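PDB 3R4V: putative uncharacterized protein, which is of unknown function but belongs to the phage tubulin-like family and binds guanosine-5'-diphosphate. Local coordinates for residues F83-Y88 / R173-L178; L98-T103 / M134-A139; G184-H189 / L230-D235; N202-Q207 / T244-K249. All coordinates share one frame; numbering follows the deposited sequence.

Contact 1. Residues F83-Y88 / R173-L178; sequences FYIVCY and RKVVLL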
loop_
_atom_site.group_PDB
_atom_site.type_symbol
_atom_site.label_atom_id
_atom_site.label_comp_id
_atom_site.label_asym_id
_atom_site.label_seq_id
_atom_site.Cartn_x
_atom_site.Cartn_y
_atom_site.Cartn_z
ATOM N N PHE A 83 -9.363 13.170 0.231
ATOM C CA PHE A 83 -8.384 12.230 -0.294
ATOM C C PHE A 83 -7.973 11.286 0.820
ATOM O O PHE A 83 -8.011 11.658 1.990
ATOM C CB PHE A 83 -7.162 13.001 -0.825
ATOM C CG PHE A 83 -6.249 12.185 -1.703
ATOM C CD1 PHE A 83 -6.478 12.078 -3.071
ATOM C CD2 PHE A 83 -5.153 11.543 -1.167
ATOM C CE1 PHE A 83 -5.626 11.337 -3.883
ATOM C CE2 PHE A 83 -4.300 10.798 -1.969
ATOM C CZ PHE A 83 -4.529 10.699 -3.332
ATOM N N TYR A 84 -7.613 10.050 0.478
ATOM C CA TYR A 84 -7.120 9.122 1.495
ATOM C C TYR A 84 -5.796 8.507 1.077
ATOM O O TYR A 84 -5.514 8.345 -0.103
ATOM C CB TYR A 84 -8.114 7.980 1.763
ATOM C CG TYR A 84 -9.534 8.419 2.095
ATOM C CD1 TYR A 84 -10.021 8.362 3.404
ATOM C CD2 TYR A 84 -10.389 8.873 1.098
ATOM C CE1 TYR A 84 -11.334 8.751 3.707
ATOM C CE2 TYR A 84 -11.694 9.257 1.393
ATOM C CZ TYR A 84 -12.153 9.202 2.695
ATOM O OH TYR A 84 -13.446 9.582 2.965
ATOM N N ILE A 85 -4.995 8.136 2.056
ATOM C CA ILE A 85 -3.789 7.368 1.787
ATOM C C ILE A 85 -3.876 6.109 2.640
ATOM O O ILE A 85 -4.140 6.196 3.842
ATOM C CB ILE A 85 -2.546 8.172 2.164
ATOM C CG1 ILE A 85 -2.500 9.468 1.340
ATOM C CG2 ILE A 85 -1.271 7.332 1.985
ATOM C CD1 ILE A 85 -1.448 10.467 1.789
ATOM N N VAL A 86 -3.662 4.942 2.033
ATOM C CA VAL A 86 -3.712 3.678 2.771
ATOM C C VAL A 86 -2.346 2.987 2.737
ATOM O O VAL A 86 -1.694 2.982 1.706
ATOM C CB VAL A 86 -4.714 2.728 2.147
ATOM C CG1 VAL A 86 -4.964 1.549 3.094
ATOM C CG2 VAL A 86 -6.008 3.458 1.836
ATOM N N CYS A 87 -1.922 2.392 3.847
ATOM C CA CYS A 87 -0.568 1.851 3.916
ATOM C C CYS A 87 -0.490 0.563 4.729
ATOM O O CYS A 87 -0.939 0.509 5.869
ATOM C CB CYS A 87 0.386 2.909 4.506
ATOM S SG CYS A 87 2.072 2.313 4.821
ATOM N N TYR A 88 0.086 -0.472 4.138
ATOM C CA TYR A 88 0.199 -1.754 4.813
ATOM C C TYR A 88 1.143 -2.678 4.056
ATOM O O TYR A 88 1.494 -2.404 2.909
ATOM C CB TYR A 88 -1.193 -2.401 4.925
ATOM C CG TYR A 88 -1.914 -2.529 3.592
ATOM C CD1 TYR A 88 -1.832 -3.698 2.859
ATOM C CD2 TYR A 88 -2.691 -1.484 3.085
ATOM C CE1 TYR A 88 -2.506 -3.835 1.625
ATOM C CE2 TYR A 88 -3.366 -1.618 1.860
ATOM C CZ TYR A 88 -3.262 -2.793 1.150
ATOM O OH TYR A 88 -3.913 -2.932 -0.063
ATOM N N ARG A 173 4.492 11.933 2.623
ATOM C CA ARG A 173 4.537 13.383 2.773
ATOM C C ARG A 173 4.406 14.136 1.446
ATOM O O ARG A 173 3.812 15.216 1.403
ATOM C CB ARG A 173 5.824 13.803 3.472
ATOM C CG ARG A 173 5.939 13.249 4.876
ATOM C CD ARG A 173 6.990 13.996 5.656
ATOM N NE ARG A 173 7.124 13.471 7.010
ATOM C CZ ARG A 173 6.374 13.839 8.046
ATOM N NH1 ARG A 173 5.404 14.736 7.900
ATOM N NH2 ARG A 173 6.588 13.293 9.236
ATOM N N LYS A 174 4.981 13.596 0.377
ATOM C CA LYS A 174 4.836 14.250 -0.923
ATOM C C LYS A 174 3.378 14.187 -1.373
ATOM O O LYS A 174 2.871 15.134 -1.962
ATOM C CB LYS A 174 5.772 13.649 -1.984
ATOM C CG LYS A 174 7.259 13.937 -1.767
ATOM C CD LYS A 174 8.098 13.260 -2.841
ATOM C CE LYS A 174 9.535 13.780 -2.870
ATOM N NZ LYS A 174 10.254 13.626 -1.585
ATOM N N VAL A 175 2.691 13.079 -1.086
ATOM C CA VAL A 175 1.278 12.981 -1.445
ATOM C C VAL A 175 0.442 13.907 -0.558
ATOM O O VAL A 175 -0.515 14.521 -1.026
ATOM C CB VAL A 175 0.733 11.517 -1.360
ATOM C CG1 VAL A 175 -0.756 11.499 -1.706
ATOM C CG2 VAL A 175 1.504 10.644 -2.316
ATOM N N VAL A 176 0.796 14.002 0.724
ATOM C CA VAL A 176 0.091 14.914 1.628
ATOM C C VAL A 176 0.244 16.334 1.112
ATOM O O VAL A 176 -0.703 17.113 1.125
ATOM C CB VAL A 176 0.584 14.796 3.086
ATOM C CG1 VAL A 176 0.031 15.933 3.938
ATOM C CG2 VAL A 176 0.159 13.437 3.665
ATOM N N LEU A 177 1.436 16.639 0.614
ATOM C CA LEU A 177 1.709 17.955 0.026
ATOM C C LEU A 177 0.863 18.157 -1.231
ATOM O O LEU A 177 0.184 19.180 -1.391
ATOM C CB LEU A 177 3.191 18.071 -0.317
ATOM C CG LEU A 177 3.592 19.236 -1.212
ATOM C CD1 LEU A 177 3.411 20.538 -0.452
ATOM C CD2 LEU A 177 5.034 19.062 -1.686
ATOM N N LEU A 178 0.906 17.169 -2.121
ATOM C CA LEU A 178 0.128 17.201 -3.357
ATOM C C LEU A 178 -1.323 17.592 -3.110
ATOM O O LEU A 178 -1.868 18.437 -3.832
ATOM C CB LEU A 178 0.186 15.840 -4.066
ATOM C CG LEU A 178 -0.736 15.659 -5.284
ATOM C CD1 LEU A 178 -0.338 16.634 -6.391
ATOM C CD2 LEU A 178 -0.719 14.208 -5.809
#
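Ile85 reaches from its strand into the side of helix 161-178, where Val175 and Val176 meet it. From CB the chain leaves with CG1 opposite the carbonyl carbon (chi1 -60°) and then runs almost fully extended, carrying the terminal methyl outward. Along the way Ile85 CG1 lies 4.1 Å from Val175 CG1. At the tip, Ile85 CD1 approaches Val175 CG1 to 3.7 Å and Val176 CG2 to 3.9 Å; the Ile85 side chain runs past that of Val175 in the opposite direction and crosses that of Val176 at about a right angle. Strand 84-89 sits inside the parallel part of the sheet, the Rossmann-like half of the tubulin fold, and one of its faces packs on this helix. The other face carries Tyr84, Val86 and Tyr88 against helix 95-108, as the alternation of a strand requires. Branched Ile85 suits the extended backbone, and its long arm brings CD1 to the helix. Just before the strand, Phe83 adds its ring, whose CE2 comes within 3.6 Å of Val175 CG1 at an oblique approach. Ile85 CG1 lies in the plane of the Phe83 ring, at its edge.

Contact 2. Residues L98-T103 / M134-A139; sequences LGPLIT and MKTLEA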
loop_
_atom_site.group_PDB
_atom_site.type_symbol
_atom_site.label_atom_id
_atom_site.label_comp_id
_atom_site.label_asym_id
_atom_site.label_seq_id
_atom_site.Cartn_x
_atom_site.Cartn_y
_atom_site.Cartn_z
ATOM N N LEU A 98 -7.059 -6.171 6.596
ATOM C CA LEU A 98 -7.670 -4.903 6.958
ATOM C C LEU A 98 -7.510 -3.841 5.859
ATOM O O LEU A 98 -8.464 -3.118 5.540
ATOM C CB LEU A 98 -7.078 -4.367 8.263
ATOM C CG LEU A 98 -7.418 -5.203 9.496
ATOM C CD1 LEU A 98 -6.630 -4.718 10.702
ATOM C CD2 LEU A 98 -8.918 -5.174 9.747
ATOM N N GLY A 99 -6.302 -3.735 5.309
ATOM C CA GLY A 99 -5.991 -2.720 4.301
ATOM C C GLY A 99 -6.943 -2.809 3.111
ATOM O O GLY A 99 -7.648 -1.850 2.789
ATOM N N PRO A 100 -6.980 -3.971 2.451
ATOM C CA PRO A 100 -7.899 -4.099 1.312
ATOM C C PRO A 100 -9.397 -4.027 1.661
ATOM O O PRO A 100 -10.175 -3.529 0.842
ATOM C CB PRO A 100 -7.525 -5.455 0.712
ATOM C CG PRO A 100 -6.047 -5.608 1.075
ATOM C CD PRO A 100 -5.984 -5.058 2.484
ATOM N N LEU A 101 -9.815 -4.520 2.823
ATOM C CA LEU A 101 -11.223 -4.362 3.196
ATOM C C LEU A 101 -11.581 -2.883 3.311
ATOM O O LEU A 101 -12.607 -2.443 2.796
ATOM C CB LEU A 101 -11.555 -5.095 4.497
ATOM C CG LEU A 101 -11.567 -6.620 4.349
ATOM C CD1 LEU A 101 -11.703 -7.243 5.725
ATOM C CD2 LEU A 101 -12.701 -7.085 3.422
ATOM N N ILE A 102 -10.732 -2.114 3.983
ATOM C CA ILE A 102 -10.993 -0.679 4.145
ATOM C C ILE A 102 -10.972 -0.002 2.771
ATOM O O ILE A 102 -11.784 0.891 2.489
ATOM C CB ILE A 102 -9.998 -0.036 5.116
ATOM C CG1 ILE A 102 -10.291 -0.499 6.542
ATOM C CG2 ILE A 102 -10.066 1.506 5.043
ATOM C CD1 ILE A 102 -9.170 -0.210 7.505
ATOM N N THR A 103 -10.068 -0.469 1.915
ATOM C CA THR A 103 -9.920 0.059 0.556
ATOM C C THR A 103 -11.221 -0.149 -0.221
ATOM O O THR A 103 -11.703 0.758 -0.900
ATOM C CB THR A 103 -8.753 -0.617 -0.169
ATOM O OG1 THR A 103 -7.535 -0.304 0.517
ATOM C CG2 THR A 103 -8.643 -0.127 -1.611
ATOM N N MET A 134 -2.106 -8.794 -3.882
ATOM C CA MET A 134 -2.125 -8.077 -5.163
ATOM C C MET A 134 -3.363 -8.513 -5.962
ATOM O O MET A 134 -4.049 -7.677 -6.541
ATOM C CB MET A 134 -0.859 -8.326 -5.963
ATOM C CG MET A 134 0.374 -7.589 -5.418
ATOM S SD MET A 134 0.210 -5.791 -5.554
ATOM C CE MET A 134 0.435 -5.636 -7.329
ATOM N N LYS A 135 -3.631 -9.819 -5.984
ATOM C CA LYS A 135 -4.834 -10.337 -6.657
ATOM C C LYS A 135 -6.107 -9.766 -6.041
ATOM O O LYS A 135 -7.046 -9.402 -6.757
ATOM C CB LYS A 135 -4.869 -11.865 -6.596
ATOM C CG LYS A 135 -3.929 -12.539 -7.581
ATOM C CD LYS A 135 -3.969 -14.061 -7.417
ATOM C CE LYS A 135 -3.074 -14.758 -8.428
ATOM N NZ LYS A 135 -3.675 -14.741 -9.806
ATOM N N THR A 136 -6.139 -9.683 -4.710
ATOM C CA THR A 136 -7.232 -9.014 -3.999
ATOM C C THR A 136 -7.460 -7.600 -4.519
ATOM O O THR A 136 -8.595 -7.206 -4.801
ATOM C CB THR A 136 -6.950 -8.958 -2.468
ATOM O OG1 THR A 136 -6.974 -10.290 -1.930
ATOM C CG2 THR A 136 -7.998 -8.138 -1.754
ATOM N N LEU A 137 -6.386 -6.819 -4.632
ATOM C CA LEU A 137 -6.542 -5.444 -5.102
ATOM C C LEU A 137 -7.050 -5.416 -6.547
ATOM O O LEU A 137 -7.867 -4.566 -6.925
ATOM C CB LEU A 137 -5.238 -4.666 -4.950
ATOM C CG LEU A 137 -4.834 -4.524 -3.477
ATOM C CD1 LEU A 137 -3.467 -3.840 -3.381
ATOM C CD2 LEU A 137 -5.878 -3.763 -2.631
ATOM N N GLU A 138 -6.607 -6.377 -7.345
ATOM C CA GLU A 138 -7.071 -6.457 -8.734
ATOM C C GLU A 138 -8.569 -6.771 -8.739
ATOM O O GLU A 138 -9.332 -6.160 -9.501
ATOM C CB GLU A 138 -6.269 -7.504 -9.544
ATOM C CG GLU A 138 -6.663 -7.632 -11.035
ATOM C CD GLU A 138 -5.840 -6.733 -11.943
ATOM O OE1 GLU A 138 -5.459 -5.619 -11.510
ATOM O OE2 GLU A 138 -5.542 -7.143 -13.083
ATOM N N ALA A 139 -8.994 -7.714 -7.893
ATOM C CA ALA A 139 -10.406 -8.097 -7.849
ATOM C C ALA A 139 -11.244 -6.897 -7.427
ATOM O O ALA A 139 -12.306 -6.642 -7.991
ATOM C CB ALA A 139 -10.638 -9.280 -6.901
#
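Pro100 of helix 95-108 and the Thr136-Leu137 pair of helix 124-144 join two helices that lie on one face of the parallel sheet in the nucleotide-binding half of the protein. Helix 95-108 follows a glycine-rich turn that probably corresponds to the tubulin signature loop, and the Pro100 side chain is about 9 Å from guanosine-5'-diphosphate. The helices come close here, with the CA atoms of Pro100 and Leu137 6.7 Å apart. Two ring carbons of the proline, CB and CG, do the touching: Pro100 CB packs on Thr136 CG2 at 3.7 Å, and Leu137 CD2 lies 4.1 Å from both CB and CG of Pro100. Thr136 offers its methyl because CG2 stands opposite the backbone N, which leaves OG1 beside that N, where it bonds to Asp132 O one turn earlier. Leu137 CD2 and the proline ring also rest on Tyr88 of strand 84-89. Proline has no N-H to give to the preceding turn, so the helix is kinked at this residue. Next to it, Gly99 O accepts both Thr103 N, at 2.9 Å, and Thr103 OG1, at 2.8 Å, the hydroxyl lying 46° out of the carbonyl plane. No hydrogen bond crosses between the two segments; they meet through buried hydrocarbon alone, with each threonine hydroxyl satisfied inside its own helix.

Contact 3. Residues G184-H189 / L230-D235; sequences GRLDVH and LSLYLD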
loop_
_atom_site.group_PDB
_atom_site.type_symbol
_atom_site.label_atom_id
_atom_site.label_comp_id
_atom_site.label_asym_id
_atom_site.label_seq_id
_atom_site.Cartn_x
_atom_site.Cartn_y
_atom_site.Cartn_z
ATOM N N GLY A 184 -1.567 26.613 -6.972
ATOM C CA GLY A 184 -2.227 27.302 -8.060
ATOM C C GLY A 184 -2.633 26.331 -9.152
ATOM O O GLY A 184 -1.888 25.399 -9.468
ATOM N N ARG A 185 -3.821 26.548 -9.717
ATOM C CA ARG A 185 -4.316 25.765 -10.852
ATOM C C ARG A 185 -4.821 24.364 -10.500
ATOM O O ARG A 185 -5.429 23.700 -11.334
ATOM C CB ARG A 185 -3.257 25.689 -11.957
ATOM C CG ARG A 185 -3.007 27.030 -12.634
ATOM C CD ARG A 185 -1.648 27.101 -13.303
ATOM N NE ARG A 185 -1.488 26.110 -14.361
ATOM C CZ ARG A 185 -0.391 25.990 -15.101
ATOM N NH1 ARG A 185 0.639 26.807 -14.898
ATOM N NH2 ARG A 185 -0.325 25.057 -16.044
ATOM N N LEU A 186 -4.589 23.917 -9.269
ATOM C CA LEU A 186 -4.915 22.536 -8.905
ATOM C C LEU A 186 -6.116 22.420 -7.962
ATOM O O LEU A 186 -6.082 22.883 -6.817
ATOM C CB LEU A 186 -3.697 21.832 -8.307
ATOM C CG LEU A 186 -3.817 20.313 -8.220
ATOM C CD1 LEU A 186 -3.763 19.699 -9.616
ATOM C CD2 LEU A 186 -2.725 19.738 -7.337
ATOM N N ASP A 187 -7.143 21.743 -8.467
ATOM C CA ASP A 187 -8.444 21.580 -7.835
ATOM C C ASP A 187 -8.533 20.259 -7.071
ATOM O O ASP A 187 -7.726 19.351 -7.285
ATOM C CB ASP A 187 -9.491 21.545 -8.951
ATOM C CG ASP A 187 -10.752 22.268 -8.592
ATOM O OD1 ASP A 187 -11.174 22.182 -7.421
ATOM O OD2 ASP A 187 -11.324 22.923 -9.489
ATOM N N VAL A 188 -9.525 20.134 -6.194
ATOM C CA VAL A 188 -9.835 18.831 -5.621
ATOM C C VAL A 188 -10.343 17.913 -6.728
ATOM O O VAL A 188 -10.106 16.701 -6.710
ATOM C CB VAL A 188 -10.899 18.909 -4.514
ATOM C CG1 VAL A 188 -11.318 17.507 -4.099
ATOM C CG2 VAL A 188 -10.371 19.670 -3.320
ATOM N N HIS A 189 -11.041 18.500 -7.694
ATOM C CA HIS A 189 -11.561 17.735 -8.816
ATOM C C HIS A 189 -10.450 17.284 -9.757
ATOM O O HIS A 189 -10.544 16.218 -10.364
ATOM C CB HIS A 189 -12.626 18.537 -9.561
ATOM C CG HIS A 189 -13.788 18.922 -8.700
ATOM N ND1 HIS A 189 -14.004 20.216 -8.276
ATOM C CD2 HIS A 189 -14.780 18.177 -8.157
ATOM C CE1 HIS A 189 -15.091 20.254 -7.524
ATOM N NE2 HIS A 189 -15.580 19.029 -7.436
ATOM N N LEU A 230 0.310 13.905 -12.801
ATOM C CA LEU A 230 0.139 15.189 -12.120
ATOM C C LEU A 230 1.525 15.739 -11.797
ATOM O O LEU A 230 2.334 15.036 -11.204
ATOM C CB LEU A 230 -0.658 14.984 -10.836
ATOM C CG LEU A 230 -1.750 15.988 -10.494
ATOM C CD1 LEU A 230 -2.808 15.340 -9.624
ATOM C CD2 LEU A 230 -1.140 17.197 -9.800
ATOM N N SER A 231 1.805 16.978 -12.205
ATOM C CA SER A 231 3.106 17.598 -11.945
ATOM C C SER A 231 2.972 18.845 -11.076
ATOM O O SER A 231 2.092 19.671 -11.309
ATOM C CB SER A 231 3.801 17.967 -13.262
ATOM O OG SER A 231 4.127 16.795 -13.999
ATOM N N LEU A 232 3.836 18.965 -10.066
ATOM C CA LEU A 232 3.919 20.181 -9.265
ATOM C C LEU A 232 5.225 20.905 -9.557
ATOM O O LEU A 232 6.281 20.282 -9.611
ATOM C CB LEU A 232 3.846 19.854 -7.775
ATOM C CG LEU A 232 2.537 19.209 -7.298
ATOM C CD1 LEU A 232 2.602 18.919 -5.809
ATOM C CD2 LEU A 232 1.352 20.113 -7.629
ATOM N N TYR A 233 5.154 22.220 -9.737
ATOM C CA TYR A 233 6.351 23.012 -9.990
ATOM C C TYR A 233 6.411 24.205 -9.051
ATOM O O TYR A 233 5.418 24.902 -8.863
ATOM C CB TYR A 233 6.360 23.542 -11.427
ATOM C CG TYR A 233 6.519 22.509 -12.526
ATOM C CD1 TYR A 233 7.777 22.055 -12.899
ATOM C CD2 TYR A 233 5.417 22.016 -13.208
ATOM C CE1 TYR A 233 7.934 21.131 -13.915
ATOM C CE2 TYR A 233 5.560 21.090 -14.234
ATOM C CZ TYR A 233 6.825 20.650 -14.578
ATOM O OH TYR A 233 6.987 19.730 -15.586
ATOM N N LEU A 234 7.585 24.457 -8.483
ATOM C CA LEU A 234 7.809 25.669 -7.698
ATOM C C LEU A 234 8.167 26.832 -8.620
ATOM O O LEU A 234 7.715 27.958 -8.420
ATOM C CB LEU A 234 8.919 25.446 -6.671
ATOM C CG LEU A 234 9.273 26.624 -5.760
ATOM C CD1 LEU A 234 8.034 27.174 -5.078
ATOM C CD2 LEU A 234 10.295 26.185 -4.726
ATOM N N ASP A 235 8.983 26.543 -9.629
ATOM C CA ASP A 235 9.367 27.530 -10.632
ATOM C C ASP A 235 8.500 27.289 -11.856
ATOM O O ASP A 235 8.732 26.335 -12.601
ATOM C CB ASP A 235 10.847 27.358 -10.990
ATOM C CG ASP A 235 11.362 28.433 -11.936
ATOM O OD1 ASP A 235 10.546 29.147 -12.561
ATOM O OD2 ASP A 235 12.599 28.551 -12.065
#
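Apolar contact between Leu186 and the leucines of strand 228-233 joins the two segments. Leu186 CD1 touches Leu230 CD2 at 3.6 Å, and Leu186 CD2 lies 3.9 Å from that same methyl, so the fork of Leu186 closes on one branch of Leu230. Leu186 CD2 reaches further, to Leu232 CD2 at 4.1 Å, the two side chains crossing at about a right angle. With CG opposite the backbone N (chi1 -165°), Leu186 drops from its loop onto the strand. Leu230 and Leu232, two residues apart, face the same way, and Leu178 of helix 161-178 packs on all three leucines. Forked leucine suits such a meeting of loop, strand and helix, where methyls must reach in different directions. No hydrogen bond joins the two segments; their polar groups bond elsewhere. Asp187 is the N-cap of helix 188-195, and its backbone N bonds to Asp190 OD2, as in one half of a capping box. Arg185 forms a salt bridge with Glu239. From the alternate side of the strand, Ser231 OG is hydrogen-bonded to His266 ND1. The packing of Leu178 on these leucines is consistent with the tubulin plan, in which a central helix lies between the nucleotide-binding half and the C-terminal domain; here the strand belongs to the latter and the entry to helix 188-195 closes over its leucines.

Contact 4. Residues N202-Q207 / T244-K249; sequences NYLIPQ and TPIYRK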
loop_
_atom_site.group_PDB
_atom_site.type_symbol
_atom_site.label_atom_id
_atom_site.label_comp_id
_atom_site.label_asym_id
_atom_site.label_seq_id
_atom_site.Cartn_x
_atom_site.Cartn_y
_atom_site.Cartn_z
ATOM N N ASN A 202 -13.843 6.239 -19.934
ATOM C CA ASN A 202 -14.586 4.990 -19.807
ATOM C C ASN A 202 -14.064 3.842 -20.664
ATOM O O ASN A 202 -14.431 2.689 -20.450
ATOM C CB ASN A 202 -16.057 5.238 -20.144
ATOM C CG ASN A 202 -16.233 5.980 -21.453
ATOM O OD1 ASN A 202 -16.236 5.377 -22.527
ATOM N ND2 ASN A 202 -16.374 7.299 -21.372
ATOM N N TYR A 203 -13.219 4.158 -21.638
ATOM C CA TYR A 203 -12.665 3.136 -22.524
ATOM C C TYR A 203 -11.448 2.448 -21.873
ATOM O O TYR A 203 -10.936 1.453 -22.394
ATOM C CB TYR A 203 -12.265 3.755 -23.862
ATOM C CG TYR A 203 -11.303 4.884 -23.664
ATOM C CD1 TYR A 203 -9.932 4.664 -23.705
ATOM C CD2 TYR A 203 -11.763 6.166 -23.381
ATOM C CE1 TYR A 203 -9.039 5.693 -23.487
ATOM C CE2 TYR A 203 -10.881 7.205 -23.169
ATOM C CZ TYR A 203 -9.521 6.956 -23.214
ATOM O OH TYR A 203 -8.633 7.969 -23.001
ATOM N N LEU A 204 -10.987 2.982 -20.740
ATOM C CA LEU A 204 -9.878 2.380 -20.001
ATOM C C LEU A 204 -10.369 1.322 -19.009
ATOM O O LEU A 204 -11.512 1.355 -18.566
ATOM C CB LEU A 204 -9.056 3.454 -19.277
ATOM C CG LEU A 204 -8.305 4.421 -20.201
ATOM C CD1 LEU A 204 -7.612 5.519 -19.409
ATOM C CD2 LEU A 204 -7.300 3.673 -21.077
ATOM N N ILE A 205 -9.488 0.391 -18.675
ATOM C CA ILE A 205 -9.825 -0.750 -17.836
ATOM C C ILE A 205 -9.367 -0.469 -16.414
ATOM O O ILE A 205 -8.195 -0.200 -16.207
ATOM C CB ILE A 205 -9.057 -1.991 -18.324
ATOM C CG1 ILE A 205 -9.404 -2.294 -19.787
ATOM C CG2 ILE A 205 -9.319 -3.186 -17.406
ATOM C CD1 ILE A 205 -8.530 -3.357 -20.417
ATOM N N PRO A 206 -10.282 -0.550 -15.429
ATOM C CA PRO A 206 -9.850 -0.392 -14.038
ATOM C C PRO A 206 -9.097 -1.634 -13.571
ATOM O O PRO A 206 -9.554 -2.757 -13.789
ATOM C CB PRO A 206 -11.167 -0.259 -13.277
ATOM C CG PRO A 206 -12.147 -1.022 -14.093
ATOM C CD PRO A 206 -11.726 -0.835 -15.530
ATOM N N GLN A 207 -7.960 -1.423 -12.916
ATOM C CA GLN A 207 -7.111 -2.534 -12.506
ATOM C C GLN A 207 -6.101 -1.979 -11.516
ATOM O O GLN A 207 -6.094 -0.771 -11.266
ATOM C CB GLN A 207 -6.415 -3.145 -13.734
ATOM C CG GLN A 207 -5.601 -2.142 -14.557
ATOM C CD GLN A 207 -5.004 -2.696 -15.872
ATOM O OE1 GLN A 207 -4.253 -1.996 -16.542
ATOM N NE2 GLN A 207 -5.345 -3.936 -16.241
ATOM N N THR A 244 3.491 11.019 -22.692
ATOM C CA THR A 244 2.298 10.705 -23.478
ATOM C C THR A 244 1.106 10.192 -22.645
ATOM O O THR A 244 0.368 9.309 -23.087
ATOM C CB THR A 244 2.618 9.637 -24.544
ATOM O OG1 THR A 244 3.470 8.636 -23.969
ATOM C CG2 THR A 244 3.320 10.260 -25.734
ATOM N N PRO A 245 0.906 10.737 -21.437
ATOM C CA PRO A 245 -0.229 10.231 -20.661
ATOM C C PRO A 245 -1.558 10.628 -21.291
ATOM O O PRO A 245 -1.617 11.571 -22.083
ATOM C CB PRO A 245 -0.070 10.940 -19.321
ATOM C CG PRO A 245 0.617 12.210 -19.660
ATOM C CD PRO A 245 1.568 11.870 -20.767
ATOM N N ILE A 246 -2.605 9.893 -20.937
ATOM C CA ILE A 246 -3.961 10.179 -21.363
ATOM C C ILE A 246 -4.513 11.380 -20.615
ATOM O O ILE A 246 -5.299 12.157 -21.157
ATOM C CB ILE A 246 -4.882 8.980 -21.091
ATOM C CG1 ILE A 246 -4.462 7.780 -21.939
ATOM C CG2 ILE A 246 -6.339 9.358 -21.337
ATOM C CD1 ILE A 246 -4.357 8.099 -23.413
ATOM N N TYR A 247 -4.109 11.523 -19.358
ATOM C CA TYR A 247 -4.573 12.629 -18.533
ATOM C C TYR A 247 -3.354 13.308 -17.934
ATOM O O TYR A 247 -2.441 12.642 -17.471
ATOM C CB TYR A 247 -5.504 12.115 -17.425
ATOM C CG TYR A 247 -5.930 13.175 -16.426
ATOM C CD1 TYR A 247 -7.125 13.874 -16.584
ATOM C CD2 TYR A 247 -5.144 13.466 -15.319
ATOM C CE1 TYR A 247 -7.517 14.838 -15.674
ATOM C CE2 TYR A 247 -5.524 14.432 -14.401
ATOM C CZ TYR A 247 -6.714 15.110 -14.581
ATOM O OH TYR A 247 -7.099 16.067 -13.671
ATOM N N ARG A 248 -3.335 14.635 -17.957
ATOM C CA ARG A 248 -2.198 15.406 -17.469
ATOM C C ARG A 248 -2.688 16.682 -16.785
ATOM O O ARG A 248 -3.543 17.371 -17.342
ATOM C CB ARG A 248 -1.305 15.765 -18.662
ATOM C CG ARG A 248 -0.364 16.933 -18.448
ATOM C CD ARG A 248 -0.045 17.639 -19.770
ATOM N NE ARG A 248 0.385 16.721 -20.823
ATOM C CZ ARG A 248 1.620 16.239 -20.937
ATOM N NH1 ARG A 248 2.548 16.580 -20.054
ATOM N NH2 ARG A 248 1.926 15.412 -21.928
ATOM N N LYS A 249 -2.142 17.000 -15.612
ATOM C CA LYS A 249 -2.452 18.256 -14.921
ATOM C C LYS A 249 -1.222 18.812 -14.220
ATOM O O LYS A 249 -0.337 18.066 -13.807
ATOM C CB LYS A 249 -3.571 18.073 -13.890
ATOM C CG LYS A 249 -4.967 18.237 -14.443
ATOM C CD LYS A 249 -5.313 19.697 -14.675
ATOM C CE LYS A 249 -6.510 19.817 -15.609
ATOM N NZ LYS A 249 -7.576 18.826 -15.268
#
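Tyr203 and Ile246 meet by van der Waals contact, their side chains coming from opposite directions. The tyrosine presents the rim of its ring: Ile246 CG2 sits near the ring plane, 3.2 Å from Tyr203 OH, a tight fit, and 4.4 Å from Tyr203 CZ. Its chi1 of 56° places CG between the backbone N and carbonyl carbon, and from there the long ring spans the gap to the other segment. Leu204 adds a looser apolar touch, its CD1 4.5 Å from Ile246 CG2. Hydrogen bonds belong to each side separately. Tyr203 OH is bonded to His201 ND1, in the loop leading to strand 208-214, and His201 also touches Ile246. On the other side, Lys249 NZ donates to Tyr247 OH at 3.2 Å and makes a salt bridge with Asp190 of helix 188-195, while the backbone of Ile246 and Tyr247 pairs with Ile227 where strand 247-252 begins at the sheet edge. Amphipathic tyrosine fits an exposed site, since its ring gives bulk and its hydroxyl a polar end. With a single methyl bearing the contact and no hydrogen bond between the segments, the two loops of the C-terminal domain are probably joined only lightly here.

Contacts 1, 2 and 3 are buried, whereas contact 4 lies at the surface. All four pairs meet without a hydrogen bond between the segments, mostly through hydrocarbon, but valine, isoleucine, proline and leucine dominate inside, while a tyrosine with an outside polar partner serves at the surface. Strand 84-89 connects contacts 1 and 2, having contact 1 on one face and contact 2 against its other. Helix 161-178 in turn links contacts 1 and 3, carrying the fold from the nucleotide-binding half to the C-terminal domain. Contacts 3 and 4 share that domain through neighbouring strands, Ser231 N probably bonding to Lys249 O. Contacts 2 and 3 are remote, about 17 Å between nearest atoms.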